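Local coordinates for protein putative O-methyltransferase (Klebsiella pneumoniae subsp. pneumoniae, PDB 3TFW) that probably transfers a methyl group from S-adenosylmethionine to an oxygen atom of its substrate, at residues 185-188 / 189-193. Sequence-based numbering, arbitrary orientation.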
loop_
_atom_site.group_PDB
_atom_site.type_symbol
_atom_site.label_atom_id
_atom_site.label_comp_id
_atom_site.label_asym_id
_atom_site.label_seq_id
_atom_site.Cartn_x
_atom_site.Cartn_y
_atom_site.Cartn_z
ATOM N N GLU A 185 -12.225 23.443 -7.666
ATOM C CA GLU A 185 -12.937 22.337 -8.313
ATOM C C GLU A 185 -12.226 20.993 -8.143
ATOM O O GLU A 185 -12.872 19.940 -8.182
ATOM C CB GLU A 185 -13.196 22.606 -9.805
ATOM C CG GLU A 185 -14.233 23.698 -10.114
ATOM C CD GLU A 185 -13.608 25.082 -10.288
ATOM O OE1 GLU A 185 -12.545 25.347 -9.691
ATOM O OE2 GLU A 185 -14.186 25.907 -11.033
ATOM N N ARG A 186 -10.908 21.036 -7.955
ATOM C CA ARG A 186 -10.101 19.826 -7.754
ATOM C C ARG A 186 -10.390 19.213 -6.389
ATOM O O ARG A 186 -10.499 17.992 -6.267
ATOM C CB ARG A 186 -8.615 20.128 -7.899
ATOM C CG ARG A 186 -8.228 20.737 -9.247
ATOM C CD ARG A 186 -6.774 21.152 -9.257
ATOM N NE ARG A 186 -6.534 22.273 -8.350
ATOM C CZ ARG A 186 -5.341 22.811 -8.118
ATOM N NH1 ARG A 186 -4.258 22.335 -8.724
ATOM N NH2 ARG A 186 -5.233 23.822 -7.265
ATOM N N VAL A 187 -10.528 20.070 -5.376
ATOM C CA VAL A 187 -10.990 19.658 -4.053
ATOM C C VAL A 187 -12.424 19.129 -4.074
ATOM O O VAL A 187 -12.713 18.093 -3.476
ATOM C CB VAL A 187 -10.848 20.802 -3.009
ATOM C CG1 VAL A 187 -11.491 20.408 -1.682
ATOM C CG2 VAL A 187 -9.384 21.134 -2.802
ATOM N N GLN A 188 -13.315 19.825 -4.770
ATOM C CA GLN A 188 -14.698 19.375 -4.900
ATOM C C GLN A 188 -14.764 17.973 -5.533
ATOM O O GLN A 188 -15.474 17.095 -5.035
ATOM C CB GLN A 188 -15.514 20.370 -5.729
ATOM C CG GLN A 188 -15.756 21.725 -5.054
ATOM C CD GLN A 188 -16.214 22.792 -6.039
ATOM O OE1 GLN A 188 -16.718 22.482 -7.126
ATOM N NE2 GLN A 188 -16.032 24.059 -5.668
ATOM N N GLY A 189 -14.017 17.779 -6.618
ATOM C CA GLY A 189 -13.979 16.494 -7.332
ATOM C C GLY A 189 -13.459 15.346 -6.480
ATOM O O GLY A 189 -14.026 14.242 -6.487
ATOM N N VAL A 190 -12.371 15.599 -5.759
ATOM C CA VAL A 190 -11.777 14.602 -4.863
ATOM C C VAL A 190 -12.734 14.223 -3.719
ATOM O O VAL A 190 -12.847 13.036 -3.353
ATOM C CB VAL A 190 -10.389 15.066 -4.337
ATOM C CG1 VAL A 190 -9.912 14.200 -3.184
ATOM C CG2 VAL A 190 -9.345 15.014 -5.459
ATOM N N ARG A 191 -13.435 15.214 -3.162
ATOM C CA ARG A 191 -14.390 14.951 -2.069
ATOM C C ARG A 191 -15.588 14.145 -2.545
ATOM O O ARG A 191 -16.012 13.204 -1.865
ATOM C CB ARG A 191 -14.843 16.254 -1.384
ATOM C CG ARG A 191 -13.737 16.958 -0.627
ATOM C CD ARG A 191 -14.223 18.285 -0.003
ATOM N NE ARG A 191 -15.446 18.105 0.776
ATOM C CZ ARG A 191 -15.489 17.755 2.061
ATOM N NH1 ARG A 191 -14.376 17.542 2.748
ATOM N NH2 ARG A 191 -16.662 17.611 2.657
ATOM N N GLN A 192 -16.100 14.489 -3.729
ATOM C CA GLN A 192 -17.175 13.738 -4.378
ATOM C C GLN A 192 -16.752 12.284 -4.625
ATOM O O GLN A 192 -17.528 11.362 -4.392
ATOM C CB GLN A 192 -17.512 14.350 -5.734
ATOM C CG GLN A 192 -18.584 15.413 -5.776
ATOM C CD GLN A 192 -18.999 15.670 -7.206
ATOM O OE1 GLN A 192 -18.317 16.387 -7.943
ATOM N NE2 GLN A 192 -20.093 15.041 -7.626
ATOM N N PHE A 193 -15.535 12.121 -5.141
ATOM C CA PHE A 193 -14.877 10.828 -5.397
ATOM C C PHE A 193 -14.785 9.944 -4.143
ATOM O O PHE A 193 -15.230 8.791 -4.149
ATOM C CB PHE A 193 -13.485 11.136 -5.958
ATOM C CG PHE A 193 -12.621 9.939 -6.220
ATOM C CD1 PHE A 193 -12.822 9.146 -7.345
ATOM C CD2 PHE A 193 -11.552 9.649 -5.376
ATOM C CE1 PHE A 193 -11.987 8.049 -7.609
ATOM C CE2 PHE A 193 -10.707 8.564 -5.635
ATOM C CZ PHE A 193 -10.934 7.762 -6.760
#
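V187 and R191 lie side by side, one helical turn apart, and point the same way. CG1 of V187 meets CD of R191 at 3.8 Å. R191 CG lies 3.2 Å from V187 O. That oxygen also takes a hydrogen bond from the R191 amide, at 3.0 Å between N and O. Backbone hydrogen bonds of the same i to i+4 kind join E185 to G189, R186 to V190 and Q188 to Q192. The R191 chain bends at chi3 (51°), and its NH1 donates a hydrogen bond to the backbone O of V177. V190 packs closely as well. With chi1 at 167°, its CG2 sits beside its own backbone N and comes 3.3 Å from R186 O. V187, G189 and V190 are buried. The solvent side is looser: E185, Q188 and Q192 follow one exposed face. Q192 brings mainly its CB and CG near Q188 O, the CB at 3.5 Å. R186 is exposed too, but leaves in another direction and reaches back to a salt bridge with D184. Q188 NE2 donates a hydrogen bond to the backbone O of S182. Both partners precede the helix. The contact forms the first turns of helix 185-199, which leads into strand 203-211, outermost on that side of the sheet within this chain. F193 packs against helix 149-158, and R191 touches Y18 of the second subunit.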